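P-47 protein (Clostridium botulinum E1 str. 'BoNT E Beluga', PDB 5WIX) is of unknown function but has a BPI-like TULIP-domain fold, so it may bind lipids or other hydrophobic molecules. Local coordinates at residues Lys280-Trp285 against Tyr296-Asp301; Glu335-Phe340 against Ile353-Ile358; Gly22-Tyr27 against Leu237-Leu242; Val178-Val183 against Ile403-Asn408. One frame throughout, in Å; residues are numbered along the deposited sequence.

Interaction 1 of 4, residues Lys280-Trp285 against Tyr296-Asp301; sequences KNTLNW and YPEIND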
loop_
_atom_site.group_PDB
_atom_site.type_symbol
_atom_site.label_atom_id
_atom_site.label_comp_id
_atom_site.label_asym_id
_atom_site.label_seq_id
_atom_site.Cartn_x
_atom_site.Cartn_y
_atom_site.Cartn_z
ATOM N N LYS A 280 -19.021 16.767 10.503
ATOM C CA LYS A 280 -18.611 18.164 10.328
ATOM C C LYS A 280 -19.681 19.064 10.897
ATOM O O LYS A 280 -19.418 20.192 11.313
ATOM C CB LYS A 280 -18.370 18.492 8.844
ATOM C CG LYS A 280 -17.820 19.904 8.565
ATOM C CD LYS A 280 -17.794 20.240 7.057
ATOM C CE LYS A 280 -16.715 19.468 6.285
ATOM N NZ LYS A 280 -16.715 19.784 4.821
ATOM N N ASN A 281 -20.896 18.524 10.920
ATOM C CA ASN A 281 -22.099 19.253 11.297
ATOM C C ASN A 281 -23.295 18.318 11.441
ATOM O O ASN A 281 -23.146 17.086 11.379
ATOM C CB ASN A 281 -22.407 20.336 10.267
ATOM C CG ASN A 281 -22.347 19.820 8.839
ATOM O OD1 ASN A 281 -22.792 18.711 8.540
ATOM N ND2 ASN A 281 -21.781 20.623 7.950
ATOM N N THR A 282 -24.479 18.908 11.608
ATOM C CA THR A 282 -25.688 18.139 11.859
ATOM C C THR A 282 -25.984 17.210 10.681
ATOM O O THR A 282 -26.019 17.640 9.522
ATOM C CB THR A 282 -26.913 19.059 12.130
ATOM O OG1 THR A 282 -26.620 19.978 13.193
ATOM C CG2 THR A 282 -28.131 18.224 12.513
ATOM N N LEU A 283 -26.177 15.930 10.981
ATOM C CA LEU A 283 -26.561 14.960 9.967
ATOM C C LEU A 283 -28.081 14.819 9.907
ATOM O O LEU A 283 -28.712 14.402 10.884
ATOM C CB LEU A 283 -25.911 13.601 10.255
ATOM C CG LEU A 283 -24.453 13.683 10.705
ATOM C CD1 LEU A 283 -23.915 12.298 11.096
ATOM C CD2 LEU A 283 -23.596 14.318 9.618
ATOM N N ASN A 284 -28.679 15.151 8.766
ATOM C CA ASN A 284 -30.141 15.068 8.668
ATOM C C ASN A 284 -30.605 13.705 8.175
ATOM O O ASN A 284 -30.529 13.388 6.971
ATOM C CB ASN A 284 -30.674 16.179 7.767
ATOM C CG ASN A 284 -30.233 17.562 8.235
ATOM O OD1 ASN A 284 -30.406 17.930 9.401
ATOM N ND2 ASN A 284 -29.629 18.323 7.326
ATOM N N TRP A 285 -31.070 12.885 9.113
ATOM C CA TRP A 285 -31.511 11.545 8.751
ATOM C C TRP A 285 -32.688 11.593 7.794
ATOM O O TRP A 285 -33.423 12.586 7.717
ATOM C CB TRP A 285 -31.897 10.748 9.984
ATOM C CG TRP A 285 -31.809 9.293 9.774
ATOM C CD1 TRP A 285 -32.833 8.435 9.526
ATOM C CD2 TRP A 285 -30.620 8.506 9.790
ATOM N NE1 TRP A 285 -32.361 7.150 9.391
ATOM C CE2 TRP A 285 -31.001 7.168 9.551
ATOM C CE3 TRP A 285 -29.270 8.800 9.984
ATOM C CZ2 TRP A 285 -30.083 6.131 9.495
ATOM C CZ3 TRP A 285 -28.361 7.770 9.926
ATOM C CH2 TRP A 285 -28.772 6.448 9.684
ATOM N N TYR A 296 -38.075 12.552 11.370
ATOM C CA TYR A 296 -36.833 12.931 10.693
ATOM C C TYR A 296 -35.747 13.237 11.694
ATOM O O TYR A 296 -35.418 14.406 11.926
ATOM C CB TYR A 296 -37.031 14.160 9.810
ATOM C CG TYR A 296 -37.867 13.941 8.579
ATOM C CD1 TYR A 296 -37.271 13.765 7.345
ATOM C CD2 TYR A 296 -39.256 13.922 8.648
ATOM C CE1 TYR A 296 -38.027 13.572 6.209
ATOM C CE2 TYR A 296 -40.036 13.728 7.507
ATOM C CZ TYR A 296 -39.412 13.555 6.288
ATOM O OH TYR A 296 -40.163 13.358 5.143
ATOM N N PRO A 297 -35.156 12.183 12.276
ATOM C CA PRO A 297 -34.237 12.391 13.400
ATOM C C PRO A 297 -32.973 13.067 12.932
ATOM O O PRO A 297 -32.706 13.051 11.733
ATOM C CB PRO A 297 -33.968 10.979 13.896
ATOM C CG PRO A 297 -34.098 10.146 12.662
ATOM C CD PRO A 297 -35.184 10.777 11.835
ATOM N N GLU A 298 -32.221 13.668 13.849
ATOM C CA GLU A 298 -30.939 14.254 13.479
ATOM C C GLU A 298 -29.855 13.893 14.480
ATOM O O GLU A 298 -29.990 14.137 15.685
ATOM C CB GLU A 298 -31.052 15.772 13.338
ATOM C CG GLU A 298 -31.604 16.460 14.550
ATOM C CD GLU A 298 -32.110 17.857 14.244
ATOM O OE1 GLU A 298 -31.339 18.806 14.509
ATOM O OE2 GLU A 298 -33.265 18.003 13.751
ATOM N N ILE A 299 -28.777 13.305 13.967
ATOM C CA ILE A 299 -27.598 13.036 14.770
ATOM C C ILE A 299 -26.754 14.305 14.881
ATOM O O ILE A 299 -26.434 14.937 13.870
ATOM C CB ILE A 299 -26.749 11.900 14.170
ATOM C CG1 ILE A 299 -27.577 10.618 14.037
ATOM C CG2 ILE A 299 -25.582 11.627 15.077
ATOM C CD1 ILE A 299 -27.520 9.968 12.662
ATOM N N ASN A 300 -26.381 14.668 16.104
ATOM C CA ASN A 300 -25.709 15.941 16.341
ATOM C C ASN A 300 -24.191 15.895 16.459
ATOM O O ASN A 300 -23.519 16.852 16.062
ATOM C CB ASN A 300 -26.279 16.581 17.594
ATOM C CG ASN A 300 -27.545 17.323 17.315
ATOM O OD1 ASN A 300 -27.647 18.028 16.308
ATOM N ND2 ASN A 300 -28.535 17.157 18.186
ATOM N N ASP A 301 -23.663 14.816 17.043
ATOM C CA ASP A 301 -22.230 14.508 16.962
ATOM C C ASP A 301 -22.020 13.013 16.677
ATOM O O ASP A 301 -22.731 12.144 17.198
ATOM C CB ASP A 301 -21.482 14.941 18.228
ATOM C CG ASP A 301 -22.120 14.433 19.500
ATOM O OD1 ASP A 301 -22.645 13.301 19.517
ATOM O OD2 ASP A 301 -22.082 15.178 20.502
#
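Trp285 and Ile299, the two residues most covered by this contact, meet where the short strand 283-284 runs antiparallel to strand 293-307 in a curved sheet of the TULIP fold. The indole reaches Ile299 with its benzene ring: CE3 of Trp285 lies 3.4 Å from CD1 of Ile299, which approaches obliquely. Turned away from the residue's own N (chi1 -156°), the ring swings past Pro297, whose CG sits 3.5 Å from Trp285 CB. Beyond the two strands the indole is fixed by helix 370-390, where Ser386 OG takes the NE1 hydrogen and Phe387 makes an edge-to-face stack; Ile299 also touches Phe387.

Leu283 and Ile299 form a hydrogen-bonded pair. The bond from Leu283 N to Ile299 O is the straighter one (3.1 Å, 162°), whereas the return bond from Ile299 N to Leu283 O is weak. A second weak bond, from Trp285 N to Pro297 O, carries the pairing two residues further. Asn284 and Glu298 form the adjacent non-hydrogen-bonded pair on the other face of the sheet. There Thr282 brings a methyl, not its hydroxyl, to the carboxylate, with CG2 3.8 Å from Glu298 OE1.

Interaction 2 of 4, residues Glu335-Phe340 against Ile353-Ile358; sequences ECITKF and IYSTPI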
loop_
_atom_site.group_PDB
_atom_site.type_symbol
_atom_site.label_atom_id
_atom_site.label_comp_id
_atom_site.label_asym_id
_atom_site.label_seq_id
_atom_site.Cartn_x
_atom_site.Cartn_y
_atom_site.Cartn_z
ATOM N N GLU A 335 -23.919 3.318 20.935
ATOM C CA GLU A 335 -22.566 2.826 20.648
ATOM C C GLU A 335 -22.691 1.488 19.934
ATOM O O GLU A 335 -23.419 0.600 20.387
ATOM C CB GLU A 335 -21.713 2.672 21.904
ATOM C CG GLU A 335 -20.273 2.228 21.582
ATOM C CD GLU A 335 -19.417 1.907 22.809
ATOM O OE1 GLU A 335 -18.281 2.426 22.906
ATOM O OE2 GLU A 335 -19.865 1.117 23.665
ATOM N N CYS A 336 -21.985 1.341 18.816
ATOM C CA CYS A 336 -22.188 0.179 17.951
ATOM C C CYS A 336 -20.923 -0.240 17.217
ATOM O O CYS A 336 -20.430 0.473 16.328
ATOM C CB CYS A 336 -23.296 0.461 16.932
ATOM S SG CYS A 336 -23.590 -0.891 15.768
ATOM N N ILE A 337 -20.428 -1.416 17.590
ATOM C CA ILE A 337 -19.236 -2.018 17.009
ATOM C C ILE A 337 -19.541 -2.765 15.706
ATOM O O ILE A 337 -20.383 -3.669 15.685
ATOM C CB ILE A 337 -18.620 -2.985 17.990
ATOM C CG1 ILE A 337 -18.599 -2.371 19.394
ATOM C CG2 ILE A 337 -17.243 -3.418 17.507
ATOM C CD1 ILE A 337 -17.711 -1.173 19.518
ATOM N N THR A 338 -18.871 -2.391 14.619
ATOM C CA THR A 338 -18.985 -3.153 13.381
ATOM C C THR A 338 -17.640 -3.782 13.059
ATOM O O THR A 338 -16.617 -3.328 13.573
ATOM C CB THR A 338 -19.433 -2.291 12.212
ATOM O OG1 THR A 338 -18.505 -1.213 12.048
ATOM C CG2 THR A 338 -20.778 -1.717 12.500
ATOM N N LYS A 339 -17.648 -4.805 12.200
ATOM C CA LYS A 339 -16.459 -5.626 11.953
ATOM C C LYS A 339 -16.121 -5.855 10.479
ATOM O O LYS A 339 -16.992 -6.186 9.680
ATOM C CB LYS A 339 -16.625 -6.991 12.633
ATOM C CG LYS A 339 -15.476 -7.954 12.409
ATOM C CD LYS A 339 -15.743 -9.324 13.044
ATOM C CE LYS A 339 -14.512 -10.248 12.941
ATOM N NZ LYS A 339 -14.717 -11.606 13.534
ATOM N N PHE A 340 -14.842 -5.709 10.139
ATOM C CA PHE A 340 -14.348 -6.001 8.797
ATOM C C PHE A 340 -14.603 -7.455 8.449
ATOM O O PHE A 340 -14.546 -8.321 9.312
ATOM C CB PHE A 340 -12.857 -5.684 8.706
ATOM C CG PHE A 340 -12.200 -6.153 7.436
ATOM C CD1 PHE A 340 -12.177 -5.344 6.311
ATOM C CD2 PHE A 340 -11.565 -7.384 7.381
ATOM C CE1 PHE A 340 -11.556 -5.768 5.145
ATOM C CE2 PHE A 340 -10.939 -7.810 6.224
ATOM C CZ PHE A 340 -10.933 -7.004 5.108
ATOM N N ILE A 353 -22.483 -6.087 11.829
ATOM C CA ILE A 353 -22.709 -5.687 13.204
ATOM C C ILE A 353 -22.083 -6.691 14.153
ATOM O O ILE A 353 -22.374 -7.880 14.059
ATOM C CB ILE A 353 -24.215 -5.582 13.486
ATOM C CG1 ILE A 353 -24.850 -4.577 12.523
ATOM C CG2 ILE A 353 -24.470 -5.225 14.961
ATOM C CD1 ILE A 353 -24.524 -3.106 12.859
ATOM N N TYR A 354 -21.230 -6.225 15.066
ATOM C CA TYR A 354 -20.598 -7.106 16.058
ATOM C C TYR A 354 -21.355 -7.045 17.377
ATOM O O TYR A 354 -21.682 -8.070 17.981
ATOM C CB TYR A 354 -19.140 -6.710 16.269
ATOM C CG TYR A 354 -18.365 -7.569 17.254
ATOM C CD1 TYR A 354 -17.859 -8.811 16.875
ATOM C CD2 TYR A 354 -18.101 -7.125 18.549
ATOM C CE1 TYR A 354 -17.132 -9.597 17.763
ATOM C CE2 TYR A 354 -17.370 -7.907 19.444
ATOM C CZ TYR A 354 -16.888 -9.143 19.044
ATOM O OH TYR A 354 -16.166 -9.928 19.925
ATOM N N SER A 355 -21.642 -5.826 17.816
ATOM C CA SER A 355 -22.363 -5.633 19.062
ATOM C C SER A 355 -23.047 -4.283 19.116
ATOM O O SER A 355 -22.632 -3.328 18.462
ATOM C CB SER A 355 -21.410 -5.751 20.240
ATOM O OG SER A 355 -20.582 -4.604 20.297
ATOM N N THR A 356 -24.086 -4.195 19.925
ATOM C CA THR A 356 -24.677 -2.903 20.193
ATOM C C THR A 356 -24.665 -2.707 21.689
ATOM O O THR A 356 -25.667 -2.951 22.370
ATOM C CB THR A 356 -26.088 -2.785 19.614
ATOM O OG1 THR A 356 -26.749 -4.053 19.695
ATOM C CG2 THR A 356 -25.983 -2.401 18.173
ATOM N N PRO A 357 -23.504 -2.286 22.210
ATOM C CA PRO A 357 -23.375 -2.129 23.661
ATOM C C PRO A 357 -24.191 -0.955 24.207
ATOM O O PRO A 357 -24.410 -0.902 25.413
ATOM C CB PRO A 357 -21.863 -1.920 23.870
ATOM C CG PRO A 357 -21.302 -1.558 22.554
ATOM C CD PRO A 357 -22.224 -2.106 21.499
ATOM N N ILE A 358 -24.654 -0.054 23.344
ATOM C CA ILE A 358 -25.521 1.047 23.777
ATOM C C ILE A 358 -26.620 1.371 22.769
ATOM O O ILE A 358 -26.336 1.725 21.624
ATOM C CB ILE A 358 -24.721 2.350 24.023
ATOM C CG1 ILE A 358 -23.851 2.241 25.283
ATOM C CG2 ILE A 358 -25.663 3.538 24.137
ATOM C CD1 ILE A 358 -22.934 3.446 25.502
#
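Glu335 holds CG anti to its backbone N (chi1 -177°), and the extended side chain crosses that of Pro357 at about a right angle. The carboxylate end lies against the proline ring, with CD of Glu335 4.0 Å from Pro357 CG, while Glu335 CB packs 3.7 Å from CB of Ile358. Tyr354 has a similar first torsion (chi1 -179°), and its side chain lies alongside that of Ile337, pointing the same way; Ile337 CG2 meets the ring obliquely, 3.9 Å from Tyr354 CD2.

The two segments belong to the antiparallel hairpin of strands 328-343 and 348-363. A classic beta bulge interrupts it, with Tyr354 and Ser355 both facing Ile337. The carbonyl of Ile337 therefore accepts twice, from Tyr354 N at 2.8 Å and from Ser355 N at 3.3 Å. The register slips again near Pro357, before Glu335 and Ile358 exchange a pair of backbone bonds. On the other face Cys336 SG touches Ile353 CD1 (3.8 Å) and Thr356 CG2 (3.7 Å).

Arg388 of helix 370-390 touches Cys336, Ile353 and Thr356 on that face, beside Leu391 and Ala392, while the preceding strand 311-322 pairs with segment 335-340 along its other edge through Thr314 and Leu312.

Interaction 3 of 4, residues Gly22-Tyr27 against Leu237-Leu242; sequences GWDIVY and LISEKL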
loop_
_atom_site.group_PDB
_atom_site.type_symbol
_atom_site.label_atom_id
_atom_site.label_comp_id
_atom_site.label_asym_id
_atom_site.label_seq_id
_atom_site.Cartn_x
_atom_site.Cartn_y
_atom_site.Cartn_z
ATOM N N GLY A 22 4.994 4.893 9.910
ATOM C CA GLY A 22 4.952 6.313 9.602
ATOM C C GLY A 22 4.831 6.706 8.132
ATOM O O GLY A 22 4.796 7.895 7.809
ATOM N N TRP A 23 4.766 5.725 7.239
ATOM C CA TRP A 23 4.625 5.988 5.809
ATOM C C TRP A 23 3.168 5.907 5.357
ATOM O O TRP A 23 2.328 5.365 6.083
ATOM C CB TRP A 23 5.482 4.997 5.026
ATOM C CG TRP A 23 6.918 5.361 5.040
ATOM C CD1 TRP A 23 7.840 5.020 5.976
ATOM C CD2 TRP A 23 7.604 6.152 4.065
ATOM N NE1 TRP A 23 9.064 5.545 5.645
ATOM C CE2 TRP A 23 8.946 6.242 4.474
ATOM C CE3 TRP A 23 7.213 6.782 2.881
ATOM C CZ2 TRP A 23 9.901 6.942 3.743
ATOM C CZ3 TRP A 23 8.161 7.477 2.159
ATOM C CH2 TRP A 23 9.493 7.551 2.593
ATOM N N ASP A 24 2.863 6.418 4.164
ATOM C CA ASP A 24 1.445 6.529 3.737
ATOM C C ASP A 24 0.905 5.333 2.954
ATOM O O ASP A 24 -0.160 4.790 3.265
ATOM C CB ASP A 24 1.232 7.785 2.886
ATOM C CG ASP A 24 0.941 9.009 3.718
ATOM O OD1 ASP A 24 0.328 8.862 4.805
ATOM O OD2 ASP A 24 1.337 10.111 3.276
ATOM N N ILE A 25 1.614 4.971 1.897
ATOM C CA ILE A 25 1.309 3.768 1.145
ATOM C C ILE A 25 2.627 3.069 0.880
ATOM O O ILE A 25 3.592 3.705 0.449
ATOM C CB ILE A 25 0.590 4.080 -0.184
ATOM C CG1 ILE A 25 -0.785 4.675 0.071
ATOM C CG2 ILE A 25 0.447 2.823 -1.014
ATOM C CD1 ILE A 25 -1.610 4.839 -1.182
ATOM N N VAL A 26 2.682 1.774 1.165
ATOM C CA VAL A 26 3.897 0.997 0.950
ATOM C C VAL A 26 3.591 -0.109 -0.049
ATOM O O VAL A 26 2.585 -0.811 0.110
ATOM C CB VAL A 26 4.420 0.409 2.274
ATOM C CG1 VAL A 26 5.709 -0.371 2.062
ATOM C CG2 VAL A 26 4.614 1.516 3.298
ATOM N N TYR A 27 4.421 -0.242 -1.087
ATOM C CA TYR A 27 4.302 -1.358 -2.046
ATOM C C TYR A 27 5.444 -2.353 -1.886
ATOM O O TYR A 27 6.541 -1.963 -1.488
ATOM C CB TYR A 27 4.282 -0.848 -3.484
ATOM C CG TYR A 27 3.354 0.318 -3.684
ATOM C CD1 TYR A 27 2.033 0.129 -4.061
ATOM C CD2 TYR A 27 3.802 1.600 -3.483
ATOM C CE1 TYR A 27 1.173 1.192 -4.244
ATOM C CE2 TYR A 27 2.979 2.672 -3.652
ATOM C CZ TYR A 27 1.652 2.477 -4.039
ATOM O OH TYR A 27 0.817 3.571 -4.209
ATOM N N LEU A 237 0.268 -1.918 1.202
ATOM C CA LEU A 237 -0.191 -1.524 2.526
ATOM C C LEU A 237 -0.669 -0.073 2.602
ATOM O O LEU A 237 0.133 0.861 2.452
ATOM C CB LEU A 237 0.910 -1.724 3.555
ATOM C CG LEU A 237 0.314 -1.721 4.961
ATOM C CD1 LEU A 237 -0.952 -2.573 4.950
ATOM C CD2 LEU A 237 1.314 -2.250 5.981
ATOM N N ILE A 238 -1.969 0.109 2.857
ATOM C CA ILE A 238 -2.565 1.447 3.008
ATOM C C ILE A 238 -2.642 1.865 4.479
ATOM O O ILE A 238 -3.137 1.099 5.327
ATOM C CB ILE A 238 -3.975 1.497 2.407
ATOM C CG1 ILE A 238 -3.912 1.414 0.884
ATOM C CG2 ILE A 238 -4.671 2.763 2.810
ATOM C CD1 ILE A 238 -5.129 0.744 0.280
ATOM N N SER A 239 -2.132 3.062 4.774
ATOM C CA SER A 239 -2.170 3.629 6.125
ATOM C C SER A 239 -3.606 3.702 6.650
ATOM O O SER A 239 -4.556 3.748 5.861
ATOM C CB SER A 239 -1.558 5.026 6.137
ATOM O OG SER A 239 -2.487 5.985 5.633
ATOM N N GLU A 240 -3.769 3.750 7.971
ATOM C CA GLU A 240 -5.110 3.833 8.543
ATOM C C GLU A 240 -5.888 5.043 8.013
ATOM O O GLU A 240 -7.043 4.904 7.600
ATOM C CB GLU A 240 -5.060 3.889 10.068
ATOM C CG GLU A 240 -6.305 4.529 10.684
ATOM C CD GLU A 240 -6.462 4.231 12.166
ATOM O OE1 GLU A 240 -6.480 5.183 12.971
ATOM O OE2 GLU A 240 -6.595 3.045 12.529
ATOM N N LYS A 241 -5.249 6.210 8.002
ATOM C CA LYS A 241 -5.919 7.436 7.580
ATOM C C LYS A 241 -6.510 7.271 6.188
ATOM O O LYS A 241 -7.733 7.332 6.018
ATOM C CB LYS A 241 -4.964 8.639 7.614
ATOM C CG LYS A 241 -5.624 9.973 7.238
ATOM C CD LYS A 241 -4.685 11.178 7.452
ATOM C CE LYS A 241 -4.190 11.765 6.123
ATOM N NZ LYS A 241 -5.276 11.895 5.083
ATOM N N LEU A 242 -5.663 7.018 5.196
ATOM C CA LEU A 242 -6.140 6.879 3.815
ATOM C C LEU A 242 -7.307 5.903 3.697
ATOM O O LEU A 242 -8.236 6.094 2.897
ATOM C CB LEU A 242 -4.998 6.429 2.912
ATOM C CG LEU A 242 -3.885 7.467 2.762
ATOM C CD1 LEU A 242 -2.864 6.973 1.766
ATOM C CD2 LEU A 242 -4.445 8.800 2.305
#
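In the six-stranded antiparallel sheet near the middle of the molecule, Val26 and Leu237 form a hydrogen-bonded pair joining strand 25-30 to strand 234-238. Leu237 N gives a nearly straight bond to Val26 O (2.8 Å, 173°), and Val26 N returns one to Leu237 O at 3.0 Å. Their side chains lie on the same face, CB of Val26 being 4.3 Å from CB of Leu237. Ile25 and Ile238 follow as a non-hydrogen-bonded pair, where the CA-H of Ile25 points at Leu237 O, 3.4 Å from CA.

A third backbone bond, from Ser239 N to Asp24 O (3.0 Å), carries the pairing one residue past the end of strand 234-238. This sheet probably corresponds to the central one that joins the two halves of BPI-like proteins. Strand 25-30 occupies an inner place in it, with strand 203-210 on its far edge; Asp24 and Ile25 both face Leu208 there in a classic beta bulge. Strand 426-432 flanks Leu237 and Ile238 in turn.

Ser239 is the N-cap of helix 240-252. A chi1 of 79° tucks OG back over the serine's own backbone, where it accepts a weak bond from Leu242 N. In the first turn Leu242 packs against Ile25 and the backbone of Asp24, its side chain crossing that of Ile25 at about a right angle, with CD1 of Leu242 3.5 Å from CG1 of Ile25. OD2 of Asp24 has its partners outside the two segments: a weak bond with Val210 N and a long, weak ion pair with Arg214.

Interaction 4 of 4, residues Val178-Val183 against Ile403-Asn408; sequences VTSNIV and INDIVN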
loop_
_atom_site.group_PDB
_atom_site.type_symbol
_atom_site.label_atom_id
_atom_site.label_comp_id
_atom_site.label_asym_id
_atom_site.label_seq_id
_atom_site.Cartn_x
_atom_site.Cartn_y
_atom_site.Cartn_z
ATOM N N VAL A 178 2.496 8.354 -11.177
ATOM C CA VAL A 178 1.868 9.537 -10.597
ATOM C C VAL A 178 0.775 9.935 -11.578
ATOM O O VAL A 178 0.842 9.573 -12.752
ATOM C CB VAL A 178 2.838 10.717 -10.373
ATOM C CG1 VAL A 178 2.162 11.803 -9.509
ATOM C CG2 VAL A 178 4.137 10.237 -9.737
ATOM N N THR A 179 -0.227 10.662 -11.103
ATOM C CA THR A 179 -1.347 11.089 -11.942
ATOM C C THR A 179 -2.089 9.884 -12.540
ATOM O O THR A 179 -2.222 9.749 -13.762
ATOM C CB THR A 179 -0.887 12.055 -13.075
ATOM O OG1 THR A 179 -0.121 11.340 -14.055
ATOM C CG2 THR A 179 -0.045 13.197 -12.503
ATOM N N SER A 180 -2.564 9.012 -11.654
ATOM C CA SER A 180 -3.450 7.910 -12.017
ATOM C C SER A 180 -4.915 8.330 -11.858
ATOM O O SER A 180 -5.209 9.395 -11.311
ATOM C CB SER A 180 -3.162 6.695 -11.147
ATOM O OG SER A 180 -3.469 6.984 -9.794
ATOM N N ASN A 181 -5.835 7.494 -12.323
ATOM C CA ASN A 181 -7.248 7.841 -12.227
ATOM C C ASN A 181 -7.724 7.886 -10.777
ATOM O O ASN A 181 -8.736 8.524 -10.471
ATOM C CB ASN A 181 -8.104 6.859 -13.030
ATOM C CG ASN A 181 -7.968 7.055 -14.528
ATOM O OD1 ASN A 181 -8.718 7.821 -15.135
ATOM N ND2 ASN A 181 -7.016 6.360 -15.133
ATOM N N ILE A 182 -6.996 7.207 -9.890
ATOM C CA ILE A 182 -7.302 7.261 -8.461
ATOM C C ILE A 182 -6.383 8.254 -7.767
ATOM O O ILE A 182 -5.219 7.960 -7.505
ATOM C CB ILE A 182 -7.171 5.894 -7.777
ATOM C CG1 ILE A 182 -7.941 4.830 -8.554
ATOM C CG2 ILE A 182 -7.660 5.972 -6.338
ATOM C CD1 ILE A 182 -7.656 3.413 -8.094
ATOM N N VAL A 183 -6.934 9.418 -7.447
ATOM C CA VAL A 183 -6.147 10.590 -7.096
ATOM C C VAL A 183 -5.572 10.560 -5.684
ATOM O O VAL A 183 -4.476 11.073 -5.444
ATOM C CB VAL A 183 -7.001 11.864 -7.276
ATOM C CG1 VAL A 183 -6.175 13.112 -7.024
ATOM C CG2 VAL A 183 -7.599 11.891 -8.680
ATOM N N ILE A 403 -4.640 -2.233 -6.545
ATOM C CA ILE A 403 -3.289 -2.716 -6.373
ATOM C C ILE A 403 -2.514 -2.374 -7.654
ATOM O O ILE A 403 -1.381 -1.897 -7.583
ATOM C CB ILE A 403 -3.239 -4.233 -6.020
ATOM C CG1 ILE A 403 -1.853 -4.604 -5.482
ATOM C CG2 ILE A 403 -3.644 -5.116 -7.200
ATOM C CD1 ILE A 403 -1.832 -5.909 -4.721
ATOM N N ASN A 404 -3.166 -2.518 -8.809
ATOM C CA ASN A 404 -2.531 -2.238 -10.095
ATOM C C ASN A 404 -2.419 -0.748 -10.470
ATOM O O ASN A 404 -1.905 -0.412 -11.537
ATOM C CB ASN A 404 -3.285 -2.969 -11.206
ATOM C CG ASN A 404 -2.958 -4.450 -11.260
ATOM O OD1 ASN A 404 -1.809 -4.846 -11.068
ATOM N ND2 ASN A 404 -3.966 -5.277 -11.527
ATOM N N ASP A 405 -2.871 0.141 -9.593
ATOM C CA ASP A 405 -3.057 1.551 -9.960
ATOM C C ASP A 405 -1.749 2.324 -10.015
ATOM O O ASP A 405 -1.416 2.949 -11.027
ATOM C CB ASP A 405 -4.024 2.229 -8.977
ATOM C CG ASP A 405 -4.463 3.617 -9.434
ATOM O OD1 ASP A 405 -5.253 3.707 -10.399
ATOM O OD2 ASP A 405 -4.047 4.615 -8.809
ATOM N N ILE A 406 -1.008 2.284 -8.920
ATOM C CA ILE A 406 0.232 3.045 -8.857
ATOM C C ILE A 406 1.476 2.219 -9.259
ATOM O O ILE A 406 2.114 2.509 -10.282
ATOM C CB ILE A 406 0.417 3.634 -7.465
ATOM C CG1 ILE A 406 -0.819 4.446 -7.116
ATOM C CG2 ILE A 406 1.623 4.523 -7.443
ATOM C CD1 ILE A 406 -1.099 5.527 -8.123
ATOM N N VAL A 407 1.814 1.192 -8.482
ATOM C CA VAL A 407 2.997 0.409 -8.808
ATOM C C VAL A 407 2.661 -0.922 -9.449
ATOM O O VAL A 407 1.979 -1.754 -8.849
ATOM C CB VAL A 407 3.870 0.131 -7.578
ATOM C CG1 VAL A 407 5.020 -0.747 -7.967
ATOM C CG2 VAL A 407 4.391 1.425 -6.983
ATOM N N ASN A 408 3.146 -1.100 -10.674
ATOM C CA ASN A 408 3.134 -2.394 -11.343
ATOM C C ASN A 408 4.544 -2.915 -11.390
ATOM O O ASN A 408 5.392 -2.362 -12.090
ATOM C CB ASN A 408 2.574 -2.293 -12.762
ATOM C CG ASN A 408 1.232 -1.616 -12.810
ATOM O OD1 ASN A 408 0.207 -2.225 -12.510
ATOM N ND2 ASN A 408 1.227 -0.346 -13.189
#
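Ser180 and Asp405 are the closest backbone pair here, with CA atoms 6.7 Å apart, too far for strand pairing, and no backbone hydrogen bond joins the two segments. This is a loop-to-loop contact of the TULIP fold, at the end of an antiparallel strand pair: segment 178-183 leaves strand 174-177, and segment 403-408 runs from the end of helix 399-403 into strand 407-409, the partner of 174-177. Ile406 is tied to Asn177 through the backbone, which places the two loops side by side.

Side chains then close the gap. In Asp405 the first torsion (chi1 -170°) sends the carboxylate out toward segment 178-183, where it meets both Ser180 and Ile182. OD2 lies nearest Ser180 OG, at 2.6 Å, a hydroxyl that also has Asn186 OD1 within reach, while OD1 lies nearest the CD1 and CG1 end of Ile182, 3.4 Å from its CG1. The side chains of Ile182 and Asp405 cross obliquely.

The buried Ile406 also packs on Met185. Its tip ends beside the serine, with Ile406 CD1 3.8 Å from Ser180 CB.

From the N terminus, segment 22-27 opens interaction 3, which closes only at 237-242, some 210 residues on, in the central sheet. Before that, segment 178-183 has left the sheet holding strands 174-177 and 407-409 and opened interaction 4, which closes at 403-408, so the two long-range contacts cross. They also touch, Tyr27 packing on Ile406 and Val407, and join the central sheet to the end of that one. Interactions 1 and 2 lie within the span of interaction 4, one after the other. Each closes a short loop in the sheet holding strands 293-307 and 328-343; their centres are about 20 Å apart, without contact, and both have residues packed on helix 370-390.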